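Ribokinase RBSK (Mycobacterium tuberculosis, PDB 3GO6) probably phosphorylates D-ribose at O-5 with ATP and magnesium, giving D-ribose 5-phosphate, as a homodimeric kinase of the PfkB family. Local coordinates at residues A[76-81]-A[101-106]; A[23-28]-A[138-143]; A[82-87]-A[107-112]. All coordinates share one frame; numbering follows the deposited sequence.

How the contacts relate
The three contacts follow the edge of the Rossmann-like domain out to the ribose lid. Contact 2 closes the longest loop and encloses the other two. It sets residues 138-143 against strand 21-25, next to edge strand 72-76 of the large sheet. Contact 1, about 12 Å away centre to centre, pairs strands 78-79 and 103-104. Contact 3 is about 10 Å from contact 1, centre to centre; their segments alternate along the chain. Arg101 joins contact 1 to Ala140 of contact 2; Asp81 and Gly80 join it to Gly107 and Ser109 of contact 3. Contacts 1 and 3 connect the large alpha/beta sheet to the lid sheet, whose strand 110-116 carries Ala112 of the ribose pocket.

Contact 1. Residues A[76-81]-A[101-106]; sequences SGAFGD and RTVTVP
Phe79 holds CG anti to its carbonyl carbon (chi1 -66°), and Thr102 puts OG1 between its backbone N and carbonyl carbon (chi1 62°), which turns it to the ring edge. The two side chains cross obliquely. Ring atom CE2 of Phe79 lies 3.7 Å from Thr102 CB. Thr102 OG1 sits at the ring edge, in its plane, and is hydrogen-bonded to Leu99 O. Helix 83-94 packs on the same ring through Ala85, Leu88 and Leu92. Strands 78-79 and 103-104 form a short parallel pair, and helix 83-94 connects them as a beta-alpha-beta unit. Three backbone bonds hold the pair: Val103 N to Gly77 O, Phe79 N to Val103 O and Val105 N to Phe79 O. The middle one is the straightest at the hydrogen (171°). Val105 N lies 2.8 Å from Phe79 O. On the other face from Phe79 and Thr104, Ala78 CB meets Val103 CG2 at 3.8 Å and Val105 CG2 at 4.1 Å. Gly77 N is buried and has no partner in the model. Near the outer end, the methyl CG2 of Thr104 touches Asp81 CB. One water bridges the two segments there: it donates to Gly80 O and bonds Thr104 OG1, at 3.0 Å from that atom.

Contact 2. Residues A[23-28]-A[138-143]; sequences CVVGSV and PSAVAN
Residues 138-143 have no regular structure, but a type I beta turn from Ser139 to Ala142 presents Ala140 and Val141 to strand 21-25, with Cys23 CA 5.9 Å from Val141 CA. The turn is closed by a bond from Ala142 N to Ser139 O. The strand is an inner one of the large, mainly parallel sheet of the ribokinase-like alpha/beta fold. It lies between strands 72-76 and 146-149. The turn belongs to the connection that leads from the lid strand 122-127 back to strand 146-149, so the contact brings this returning chain against the sheet. All four touching residues are buried, and the contact between side chains is apolar. Cys23 and Val25 both point their CB atoms at the turn. In Val141, CG1 lies anti to the carbonyl carbon (chi1 -60°). This one methyl touches both strand residues. Cys23 SG lies 3.8 Å from Val141 CG1. The side chains of Val25 and Val141 cross at about a right angle. Val141 also packs on Ala161 and Ala164 of helix 155-167, and Val25 on Ala161, so the helix covers the same patch. The carbonyls of Ala140 and Ala142 are turned to Arg101, whose NH1 and NH2 bond them. Methyl CG2 of Val25 is the branch that serves the turn: it lies 4.1 Å from Val141 CG1 and 4.3 Å from Ala140 CB.

Contact 3. Residues A[82-87]-A[107-112]; sequences DPAAAQ and GPSGTA
Asp82 and Ser109 are joined by two hydrogen bonds, one to each carboxylate oxygen. Ser109 OG donates to Asp82 OD1 at 2.7 Å, on the syn side and 16° out of the carboxylate plane. Ser109 N donates to Asp82 OD2 at 2.9 Å, from above that plane; the bond is nearly straight at the hydrogen (167°). Asp82 is also the N-cap of helix 83-94: its OD1 accepts from Ala85 N at 3.1 Å, from the face opposite to Ser109 N. OD1 takes two donors. Chi1 of 59° sets Asp82 CG between the backbone N and the carbonyl carbon, which lets the carboxylate reach both the helix start and Ser109. Ser109 OG has a further partner, accepting from Gly80 N. Around this polar centre the packing is light. Asp82 OD2 lies 3.3 Å from Pro108 CA. Ala84 CB meets Ser109 CB at 4.2 Å, and Ala85 CB lies 3.6 Å from Ser109 OG. Past Ser109 the chain enters strand 110-116 of the lid, where Ala112 touches the bound ribose and Thr111 OG1 bonds Arg53 of the second subunit. One carboxylate ties the helix start to the entry of this strand, and its three N-H and O-H donors would favour the charged form.

Contact 1. Residues A[76-81]-A[101-106]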
loop_
_atom_site.group_PDB
_atom_site.type_symbol
_atom_site.label_atom_id
_atom_site.label_comp_id
_atom_site.label_asym_id
_atom_site.label_seq_id
_atom_site.Cartn_x
_atom_site.Cartn_y
_atom_site.Cartn_z
ATOM N N SER A 76 1.425 23.482 9.866
ATOM C CA SER A 76 2.729 23.695 9.255
ATOM C C SER A 76 3.317 22.324 8.931
ATOM O O SER A 76 3.536 21.503 9.822
ATOM C CB SER A 76 3.637 24.469 10.217
ATOM O OG SER A 76 4.919 24.674 9.625
ATOM N N GLY A 77 3.535 22.060 7.649
ATOM C CA GLY A 77 4.001 20.756 7.186
ATOM C C GLY A 77 4.508 20.889 5.752
ATOM O O GLY A 77 4.331 21.943 5.111
ATOM N N ALA A 78 5.157 19.832 5.264
ATOM C CA ALA A 78 5.755 19.837 3.929
ATOM C C ALA A 78 4.977 18.919 3.023
ATOM O O ALA A 78 4.812 17.740 3.334
ATOM C CB ALA A 78 7.200 19.396 4.004
ATOM N N PHE A 79 4.471 19.472 1.919
ATOM C CA PHE A 79 3.813 18.694 0.883
ATOM C C PHE A 79 4.877 18.397 -0.175
ATOM O O PHE A 79 5.831 19.165 -0.307
ATOM C CB PHE A 79 2.683 19.498 0.225
ATOM C CG PHE A 79 1.534 19.799 1.137
ATOM C CD1 PHE A 79 0.515 18.869 1.318
ATOM C CD2 PHE A 79 1.467 21.015 1.817
ATOM C CE1 PHE A 79 -0.562 19.138 2.169
ATOM C CE2 PHE A 79 0.392 21.294 2.672
ATOM C CZ PHE A 79 -0.621 20.344 2.853
ATOM N N GLY A 80 4.722 17.301 -0.912
ATOM C CA GLY A 80 5.568 17.036 -2.083
ATOM C C GLY A 80 5.099 17.889 -3.251
ATOM O O GLY A 80 4.076 18.585 -3.137
ATOM N N ASP A 81 5.831 17.855 -4.365
ATOM C CA ASP A 81 5.454 18.677 -5.522
ATOM C C ASP A 81 4.751 17.789 -6.551
ATOM O O ASP A 81 5.065 17.791 -7.741
ATOM C CB ASP A 81 6.679 19.462 -6.075
ATOM C CG ASP A 81 7.740 18.566 -6.715
ATOM O OD1 ASP A 81 7.763 17.340 -6.438
ATOM O OD2 ASP A 81 8.564 19.095 -7.514
ATOM N N ARG A 101 1.331 28.514 6.425
ATOM C CA ARG A 101 2.676 28.224 6.931
ATOM C C ARG A 101 3.220 26.868 6.435
ATOM O O ARG A 101 4.180 26.327 6.997
ATOM C CB ARG A 101 2.701 28.264 8.465
ATOM C CG ARG A 101 1.996 29.467 9.091
ATOM C CD ARG A 101 1.517 29.146 10.505
ATOM N NE ARG A 101 0.744 30.262 11.066
ATOM C CZ ARG A 101 0.506 30.466 12.363
ATOM N NH1 ARG A 101 0.977 29.633 13.287
ATOM N NH2 ARG A 101 -0.215 31.527 12.738
ATOM N N THR A 102 2.615 26.322 5.391
ATOM C CA THR A 102 3.088 25.056 4.827
ATOM C C THR A 102 4.124 25.335 3.738
ATOM O O THR A 102 4.276 26.489 3.283
ATOM C CB THR A 102 1.937 24.210 4.275
ATOM O OG1 THR A 102 1.285 24.908 3.212
ATOM C CG2 THR A 102 0.907 23.909 5.377
ATOM N N VAL A 103 4.849 24.294 3.338
ATOM C CA VAL A 103 5.809 24.416 2.257
ATOM C C VAL A 103 5.606 23.293 1.231
ATOM O O VAL A 103 4.978 22.265 1.527
ATOM C CB VAL A 103 7.279 24.406 2.764
ATOM C CG1 VAL A 103 7.586 25.626 3.623
ATOM C CG2 VAL A 103 7.576 23.133 3.550
ATOM N N THR A 104 6.116 23.521 0.019
ATOM C CA THR A 104 6.233 22.472 -0.979
ATOM C C THR A 104 7.707 22.100 -1.064
ATOM O O THR A 104 8.571 22.972 -1.143
ATOM C CB THR A 104 5.665 22.926 -2.324
ATOM O OG1 THR A 104 4.266 23.142 -2.158
ATOM C CG2 THR A 104 5.842 21.843 -3.411
ATOM N N VAL A 105 7.987 20.797 -1.010
ATOM C CA VAL A 105 9.349 20.269 -1.074
ATOM C C VAL A 105 9.445 19.388 -2.333
ATOM O O VAL A 105 8.447 18.786 -2.728
ATOM C CB VAL A 105 9.671 19.512 0.258
ATOM C CG1 VAL A 105 10.773 18.506 0.103
ATOM C CG2 VAL A 105 10.039 20.543 1.347
ATOM N N PRO A 106 10.618 19.355 -3.010
ATOM C CA PRO A 106 10.674 18.489 -4.186
ATOM C C PRO A 106 10.394 17.000 -3.878
ATOM O O PRO A 106 10.752 16.503 -2.812
ATOM C CB PRO A 106 12.122 18.661 -4.684
ATOM C CG PRO A 106 12.560 19.975 -4.140
ATOM C CD PRO A 106 11.880 20.101 -2.807
HETATM O O HOH W 1 2.580 20.900 -3.107
#

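Contact 2. Residues A[23-28]-A[138-143]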
loop_
_atom_site.group_PDB
_atom_site.type_symbol
_atom_site.label_atom_id
_atom_site.label_comp_id
_atom_site.label_asym_id
_atom_site.label_seq_id
_atom_site.Cartn_x
_atom_site.Cartn_y
_atom_site.Cartn_z
ATOM N N CYS A 23 -1.649 25.440 16.810
ATOM C CA CYS A 23 -0.727 25.257 15.690
ATOM C C CYS A 23 -0.182 23.821 15.657
ATOM O O CYS A 23 0.434 23.354 16.632
ATOM C CB CYS A 23 0.430 26.253 15.763
ATOM S SG CYS A 23 1.680 25.897 14.513
ATOM N N VAL A 24 -0.438 23.110 14.560
ATOM C CA VAL A 24 0.063 21.748 14.420
ATOM C C VAL A 24 1.275 21.779 13.497
ATOM O O VAL A 24 1.182 22.242 12.362
ATOM C CB VAL A 24 -1.015 20.793 13.857
ATOM C CG1 VAL A 24 -0.473 19.366 13.722
ATOM C CG2 VAL A 24 -2.267 20.833 14.731
ATOM N N VAL A 25 2.407 21.292 13.979
ATOM C CA VAL A 25 3.599 21.189 13.139
ATOM C C VAL A 25 3.864 19.690 13.003
ATOM O O VAL A 25 4.167 19.010 13.989
ATOM C CB VAL A 25 4.826 21.938 13.761
ATOM C CG1 VAL A 25 6.120 21.655 12.966
ATOM C CG2 VAL A 25 4.580 23.453 13.813
ATOM N N GLY A 26 3.705 19.160 11.797
ATOM C CA GLY A 26 3.734 17.705 11.646
ATOM C C GLY A 26 3.532 17.229 10.234
ATOM O O GLY A 26 3.754 17.988 9.270
ATOM N N SER A 27 3.117 15.971 10.110
ATOM C CA SER A 27 3.168 15.277 8.842
ATOM C C SER A 27 1.822 15.164 8.146
ATOM O O SER A 27 0.760 15.194 8.778
ATOM C CB SER A 27 3.711 13.869 9.069
ATOM O OG SER A 27 2.928 13.268 10.077
ATOM N N VAL A 28 1.886 15.027 6.829
ATOM C CA VAL A 28 0.697 14.837 6.003
ATOM C C VAL A 28 1.058 13.782 4.957
ATOM O O VAL A 28 2.062 13.908 4.256
ATOM C CB VAL A 28 0.166 16.194 5.387
ATOM C CG1 VAL A 28 1.281 16.958 4.586
ATOM C CG2 VAL A 28 -1.124 15.976 4.547
ATOM N N PRO A 138 9.675 29.894 9.736
ATOM C CA PRO A 138 9.832 30.998 10.712
ATOM C C PRO A 138 8.605 31.266 11.608
ATOM O O PRO A 138 8.700 31.151 12.841
ATOM C CB PRO A 138 10.166 32.223 9.828
ATOM C CG PRO A 138 9.958 31.751 8.373
ATOM C CD PRO A 138 10.191 30.268 8.405
ATOM N N SER A 139 7.471 31.597 10.998
ATOM C CA SER A 139 6.280 31.966 11.764
ATOM C C SER A 139 5.295 30.798 11.898
ATOM O O SER A 139 4.087 31.010 12.072
ATOM C CB SER A 139 5.598 33.194 11.133
ATOM O OG SER A 139 5.082 32.883 9.844
ATOM N N ALA A 140 5.826 29.574 11.821
ATOM C CA ALA A 140 5.047 28.347 12.007
ATOM C C ALA A 140 4.159 28.406 13.245
ATOM O O ALA A 140 2.984 28.051 13.174
ATOM C CB ALA A 140 5.968 27.115 12.074
ATOM N N VAL A 141 4.710 28.866 14.368
ATOM C CA VAL A 141 3.964 28.894 15.634
ATOM C C VAL A 141 3.547 30.300 16.091
ATOM O O VAL A 141 3.263 30.520 17.273
ATOM C CB VAL A 141 4.729 28.156 16.757
ATOM C CG1 VAL A 141 4.956 26.692 16.370
ATOM C CG2 VAL A 141 6.060 28.837 17.038
ATOM N N ALA A 142 3.496 31.247 15.151
ATOM C CA ALA A 142 3.018 32.599 15.457
ATOM C C ALA A 142 1.610 32.540 16.033
ATOM O O ALA A 142 0.762 31.770 15.558
ATOM C CB ALA A 142 3.047 33.482 14.205
ATOM N N ASN A 143 1.377 33.336 17.071
ATOM C CA ASN A 143 0.044 33.521 17.643
ATOM C C ASN A 143 -0.708 32.210 17.898
ATOM O O ASN A 143 -1.803 31.991 17.356
ATOM C CB ASN A 143 -0.802 34.449 16.757
ATOM C CG ASN A 143 -0.072 35.732 16.382
ATOM O OD1 ASN A 143 0.105 36.036 15.195
ATOM N ND2 ASN A 143 0.376 36.478 17.391
#

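Contact 3. Residues A[82-87]-A[107-112]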
loop_
_atom_site.group_PDB
_atom_site.type_symbol
_atom_site.label_atom_id
_atom_site.label_comp_id
_atom_site.label_asym_id
_atom_site.label_seq_id
_atom_site.Cartn_x
_atom_site.Cartn_y
_atom_site.Cartn_z
ATOM N N ASP A 82 3.787 17.013 -6.060
ATOM C CA ASP A 82 3.168 15.948 -6.845
ATOM C C ASP A 82 1.643 16.068 -6.855
ATOM O O ASP A 82 1.086 16.878 -6.109
ATOM C CB ASP A 82 3.632 14.571 -6.326
ATOM C CG ASP A 82 3.290 14.314 -4.844
ATOM O OD1 ASP A 82 2.670 15.159 -4.150
ATOM O OD2 ASP A 82 3.658 13.222 -4.378
ATOM N N PRO A 83 0.959 15.315 -7.735
ATOM C CA PRO A 83 -0.515 15.276 -7.714
ATOM C C PRO A 83 -1.155 14.967 -6.350
ATOM O O PRO A 83 -2.183 15.586 -5.992
ATOM C CB PRO A 83 -0.841 14.191 -8.745
ATOM C CG PRO A 83 0.253 14.332 -9.737
ATOM C CD PRO A 83 1.494 14.540 -8.873
ATOM N N ALA A 84 -0.571 14.038 -5.582
ATOM C CA ALA A 84 -1.100 13.731 -4.224
ATOM C C ALA A 84 -1.259 14.984 -3.396
ATOM O O ALA A 84 -2.239 15.128 -2.664
ATOM C CB ALA A 84 -0.191 12.761 -3.481
ATOM N N ALA A 85 -0.292 15.898 -3.499
ATOM C CA ALA A 85 -0.300 17.096 -2.670
ATOM C C ALA A 85 -1.557 17.946 -2.863
ATOM O O ALA A 85 -2.002 18.596 -1.930
ATOM C CB ALA A 85 0.931 17.932 -2.931
ATOM N N ALA A 86 -2.124 17.956 -4.065
ATOM C CA ALA A 86 -3.343 18.756 -4.313
ATOM C C ALA A 86 -4.529 18.221 -3.497
ATOM O O ALA A 86 -5.279 18.977 -2.903
ATOM C CB ALA A 86 -3.696 18.748 -5.816
ATOM N N GLN A 87 -4.671 16.898 -3.479
ATOM C CA GLN A 87 -5.705 16.211 -2.723
ATOM C C GLN A 87 -5.501 16.366 -1.201
ATOM O O GLN A 87 -6.466 16.551 -0.448
ATOM C CB GLN A 87 -5.715 14.740 -3.167
ATOM C CG GLN A 87 -6.853 13.901 -2.613
ATOM C CD GLN A 87 -6.884 12.477 -3.173
ATOM O OE1 GLN A 87 -6.206 12.164 -4.161
ATOM N NE2 GLN A 87 -7.683 11.609 -2.537
ATOM N N GLY A 107 9.760 16.303 -4.809
ATOM C CA GLY A 107 9.567 14.857 -4.686
ATOM C C GLY A 107 8.253 14.476 -4.007
ATOM O O GLY A 107 7.374 15.317 -3.802
ATOM N N PRO A 108 8.077 13.180 -3.720
ATOM C CA PRO A 108 6.779 12.686 -3.298
ATOM C C PRO A 108 6.297 13.209 -1.945
ATOM O O PRO A 108 7.092 13.405 -1.008
ATOM C CB PRO A 108 6.987 11.157 -3.241
ATOM C CG PRO A 108 8.176 10.909 -4.129
ATOM C CD PRO A 108 9.059 12.094 -3.904
ATOM N N SER A 109 4.989 13.415 -1.855
ATOM C CA SER A 109 4.328 13.579 -0.558
ATOM C C SER A 109 4.474 12.258 0.214
ATOM O O SER A 109 4.675 11.205 -0.398
ATOM C CB SER A 109 2.842 13.907 -0.784
ATOM O OG SER A 109 2.690 15.144 -1.473
ATOM N N GLY A 110 4.367 12.287 1.540
ATOM C CA GLY A 110 4.383 11.028 2.320
ATOM C C GLY A 110 3.310 10.012 1.940
ATOM O O GLY A 110 2.245 10.378 1.436
ATOM N N THR A 111 3.611 8.727 2.151
ATOM C CA THR A 111 2.670 7.633 1.891
ATOM C C THR A 111 2.599 6.794 3.158
ATOM O O THR A 111 3.648 6.462 3.725
ATOM C CB THR A 111 3.160 6.697 0.727
ATOM O OG1 THR A 111 3.327 7.447 -0.488
ATOM C CG2 THR A 111 2.143 5.538 0.467
ATOM N N ALA A 112 1.397 6.443 3.603
ATOM C CA ALA A 112 1.297 5.498 4.719
ATOM C C ALA A 112 0.439 4.290 4.395
ATOM O O ALA A 112 -0.534 4.404 3.643
ATOM C CB ALA A 112 0.764 6.189 5.951
#